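Local coordinates for protein Non-ribosomal peptide synthetase (Methanobrevibacter ruminantium, PDB 6VTJ) that is a thiolation-reductase di-domain that probably frees a carrier-bound peptide by reductive cleavage of its thioester, at residues Ser257-Leu262 with Glu451-Glu456; Pro273-Glu276 with Arg280-Tyr283. All coordinates share one frame; numbering follows the deposited sequence.

In the fold
Both contacts lie in the reductase part of the chain. Interaction 1 joins the end of strand 252-258 to the loop before helix 456-464. Interaction 2 lies within the loop from that same strand to helix 291-308, where 273-276 and 280-283 come together. Their centres are 11 Å apart, and they touch where Leu-262 CD2 lies 4.0 Å from Thr-281 O. Arg-317 of strand 313-322 connects them further, since its NH2 is hydrogen-bonded to Thr-281 O while the side chain of Leu-262 packs on Arg-317. The bound 4'-phosphopantetheine takes no part in either contact, lying about 11 Å from the side chain of Ile-259.

Interaction 1 (Ser257-Leu262 with Glu451-Glu456); sequences STISVL and ENVEIE
Val-453 reaches across from its loop to Ile-259 and Leu-262, and its forked side chain gives one methyl to each. From CB, which heads for segment 257-262, the first branch, CG1, lies anti to the backbone N (chi1 168°). It meets the end of Ile-259 tip to tip, 4.1 Å from Ile-259 CD1, and Ile-259 CG1 is equally near. The second branch, CG2, turns toward Leu-262 and stops 4.4 Å from Leu-262 CB, a looser approach. Ile-259 offers its long arm because CG1 is itself anti to the backbone N (chi1 -159°), while the shorter CG2 branch takes no part in this approach. Three branched aliphatic residues suit the place: the contact is small and apolar, methyls of Val-453 meeting the CG1-CD1 arm of Ile-259 and CB of Leu-262. Ile-259 and Leu-262 are linked by a short 3-10 turn, in which Leu-262 N donates to Ile-259 O at 3.2 Å. An ST turn overlaps its start, with Thr-258 OG1 accepting from Ser-260 N over 3.0 Å. Two residues after Val-453, Ile-455 occupies the N-cap position of helix 456-464. The contact joins the end of a Rossmann-type strand to the loop before that helix. Strand 313-322 runs parallel to strand 252-258, helix 291-308 covers Thr-258 and Val-261, and His-387 of strand 385-388 packs on Ile-259, Leu-262 and Ile-455 while its ND1 is hydrogen-bonded to Glu-454 O.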
# COMPACT_ATOMS: atom_id res chain seq x y z
N SER A 257 6.83 0.70 -5.48
CA SER A 257 6.97 1.20 -4.11
C SER A 257 5.74 2.03 -3.76
O SER A 257 4.71 1.95 -4.43
CB SER A 257 8.25 2.02 -3.97
OG SER A 257 8.59 2.23 -2.59
N THR A 258 5.83 2.82 -2.69
CA THR A 258 4.71 3.64 -2.26
C THR A 258 5.20 5.07 -2.07
O THR A 258 6.32 5.31 -1.62
CB THR A 258 4.07 3.11 -0.94
OG1 THR A 258 3.11 4.06 -0.47
CG2 THR A 258 5.12 2.90 0.17
N ILE A 259 4.34 6.02 -2.45
CA ILE A 259 4.61 7.42 -2.17
C ILE A 259 4.70 7.68 -0.67
O ILE A 259 5.27 8.69 -0.25
CB ILE A 259 3.52 8.30 -2.82
CG1 ILE A 259 4.01 9.74 -3.01
CG2 ILE A 259 2.21 8.26 -1.99
CD1 ILE A 259 5.25 9.84 -3.89
N SER A 260 4.14 6.80 0.15
CA SER A 260 4.12 7.01 1.59
C SER A 260 5.50 6.93 2.24
O SER A 260 5.60 7.20 3.44
CB SER A 260 3.21 6.00 2.28
OG SER A 260 1.87 6.16 1.83
N VAL A 261 6.56 6.56 1.50
CA VAL A 261 7.88 6.58 2.12
C VAL A 261 8.29 8.01 2.42
O VAL A 261 9.04 8.24 3.37
CB VAL A 261 8.96 5.86 1.29
CG1 VAL A 261 8.63 4.38 1.13
CG2 VAL A 261 9.19 6.55 -0.04
N LEU A 262 7.80 8.99 1.65
CA LEU A 262 7.91 10.40 2.03
C LEU A 262 6.80 10.68 3.04
O LEU A 262 5.75 11.25 2.74
CB LEU A 262 7.82 11.30 0.82
CG LEU A 262 8.71 10.84 -0.34
CD1 LEU A 262 8.58 11.79 -1.50
CD2 LEU A 262 10.18 10.70 0.10
N GLU A 451 0.81 17.99 1.15
CA GLU A 451 0.71 18.99 0.09
C GLU A 451 2.07 19.34 -0.51
O GLU A 451 2.11 19.93 -1.60
CB GLU A 451 0.06 20.27 0.63
N ASN A 452 3.17 19.00 0.16
CA ASN A 452 4.51 19.37 -0.27
C ASN A 452 5.22 18.27 -1.04
O ASN A 452 6.37 18.47 -1.45
CB ASN A 452 5.35 19.78 0.94
CG ASN A 452 4.83 21.04 1.60
OD1 ASN A 452 4.17 20.98 2.64
ND2 ASN A 452 5.11 22.20 0.98
N VAL A 453 4.58 17.12 -1.24
CA VAL A 453 5.18 16.09 -2.07
C VAL A 453 5.06 16.50 -3.53
O VAL A 453 3.96 16.81 -4.01
CB VAL A 453 4.50 14.74 -1.83
CG1 VAL A 453 4.92 13.76 -2.90
CG2 VAL A 453 4.85 14.24 -0.46
N GLU A 454 6.18 16.53 -4.25
CA GLU A 454 6.14 16.87 -5.66
C GLU A 454 6.19 15.64 -6.55
O GLU A 454 6.95 14.70 -6.31
CB GLU A 454 7.26 17.83 -6.03
CG GLU A 454 7.44 18.92 -5.01
CD GLU A 454 8.57 19.86 -5.37
OE1 GLU A 454 9.62 19.87 -4.67
OE2 GLU A 454 8.40 20.57 -6.39
N ILE A 455 5.35 15.68 -7.59
CA ILE A 455 5.25 14.62 -8.59
C ILE A 455 5.38 15.17 -10.00
O ILE A 455 5.28 14.41 -10.98
CB ILE A 455 3.92 13.84 -8.44
CG1 ILE A 455 2.74 14.72 -8.85
CG2 ILE A 455 3.70 13.34 -7.02
CD1 ILE A 455 1.47 13.92 -8.99
N GLU A 456 5.63 16.48 -10.15
CA GLU A 456 5.58 17.12 -11.46
C GLU A 456 6.60 16.52 -12.41
O GLU A 456 6.31 16.33 -13.60
CB GLU A 456 5.78 18.63 -11.31

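Interaction 2 (Pro273-Glu276 with Arg280-Tyr283); sequences PNQE and RTLY
The flat carboxamide of Gln-275 turns its amino end to the methyl group of Thr-281, with NE2 3.6 Å from Thr-281 CG2. The methyl comes in obliquely, tilted well out of the amide plane, whereas the N-H edge is taken by the backbone: NE2 donates to Glu-276 O over 3.1 Å, and that oxygen lies only 11° out of the amide plane. The donor in turn meets a lone pair of the carbonyl, in the carbonyl plane. Gln-275 can serve its own neighbour because the chain bends at chi2 (65°), folding the amide back along the backbone. The same Glu-276 O is 3.0 Å from Thr-281 OG1. The chain here doubles back between strand 252-258 and helix 291-308, and within this loop Asp-278 OD1 accepts from Arg-280 N, an Asx turn. Thr-281 OG1 lies near that OD1 as well as Glu-276 O. Threonine fits here because its hydroxyl sits beside Glu-276 O while its methyl, anti to the backbone N, packs against the Gln-275 amide. Arg-280 NH1 is hydrogen-bonded to Gln-457 OE1 and Asn-113 O, tying the loop to other parts of the chain.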
# COMPACT_ATOMS: atom_id res chain seq x y z
N PRO A 273 18.22 20.53 6.36
CA PRO A 273 17.64 21.85 6.13
C PRO A 273 17.25 22.02 4.67
O PRO A 273 17.92 21.51 3.76
CB PRO A 273 18.77 22.80 6.53
CG PRO A 273 20.01 22.04 6.11
CD PRO A 273 19.70 20.56 6.27
N ASN A 274 16.16 22.75 4.45
CA ASN A 274 15.65 23.01 3.10
C ASN A 274 15.37 21.72 2.35
O ASN A 274 15.71 21.59 1.16
CB ASN A 274 16.61 23.90 2.31
CG ASN A 274 17.18 25.05 3.13
OD1 ASN A 274 16.45 25.96 3.53
ND2 ASN A 274 18.49 25.02 3.36
N GLN A 275 14.75 20.76 3.02
CA GLN A 275 14.47 19.47 2.40
C GLN A 275 13.31 19.56 1.42
O GLN A 275 12.27 20.17 1.70
CB GLN A 275 14.16 18.42 3.47
CG GLN A 275 14.06 17.01 2.92
CD GLN A 275 15.38 16.51 2.38
OE1 GLN A 275 16.42 16.64 3.03
NE2 GLN A 275 15.35 15.95 1.17
N GLU A 276 13.51 18.95 0.26
CA GLU A 276 12.47 18.77 -0.75
C GLU A 276 11.98 17.34 -0.70
O GLU A 276 12.66 16.44 -0.19
CB GLU A 276 13.01 19.09 -2.15
CG GLU A 276 13.10 20.56 -2.46
CD GLU A 276 14.29 20.90 -3.33
OE1 GLU A 276 15.44 20.73 -2.87
OE2 GLU A 276 14.07 21.33 -4.49
N ARG A 280 13.95 12.80 -6.18
CA ARG A 280 15.36 12.73 -5.82
C ARG A 280 15.56 12.58 -4.31
O ARG A 280 16.67 12.77 -3.81
CB ARG A 280 16.09 13.96 -6.36
CG ARG A 280 16.21 13.93 -7.90
CD ARG A 280 16.93 15.17 -8.45
NE ARG A 280 16.13 16.38 -8.23
CZ ARG A 280 15.17 16.79 -9.06
NH1 ARG A 280 14.91 16.11 -10.17
NH2 ARG A 280 14.48 17.89 -8.77
N THR A 281 14.51 12.20 -3.58
CA THR A 281 14.54 12.09 -2.14
C THR A 281 14.38 10.64 -1.70
O THR A 281 13.46 9.95 -2.15
CB THR A 281 13.42 12.94 -1.51
OG1 THR A 281 13.46 14.28 -2.04
CG2 THR A 281 13.58 12.99 -0.01
N LEU A 282 15.26 10.18 -0.81
CA LEU A 282 15.01 8.92 -0.12
C LEU A 282 14.90 9.17 1.37
O LEU A 282 13.79 9.20 1.91
CB LEU A 282 16.10 7.88 -0.42
CG LEU A 282 16.03 6.53 0.31
CD1 LEU A 282 14.76 5.81 0.07
CD2 LEU A 282 17.18 5.67 -0.14
N TYR A 283 16.03 9.36 2.05
CA TYR A 283 16.07 9.42 3.50
C TYR A 283 16.36 10.83 3.99
O TYR A 283 17.35 11.44 3.59
CB TYR A 283 17.13 8.48 4.05
CG TYR A 283 17.12 8.42 5.56
CD1 TYR A 283 16.00 8.00 6.23
CD2 TYR A 283 18.24 8.81 6.30
CE1 TYR A 283 15.97 7.94 7.61
CE2 TYR A 283 18.22 8.75 7.70
CZ TYR A 283 17.08 8.31 8.34
OH TYR A 283 17.00 8.23 9.73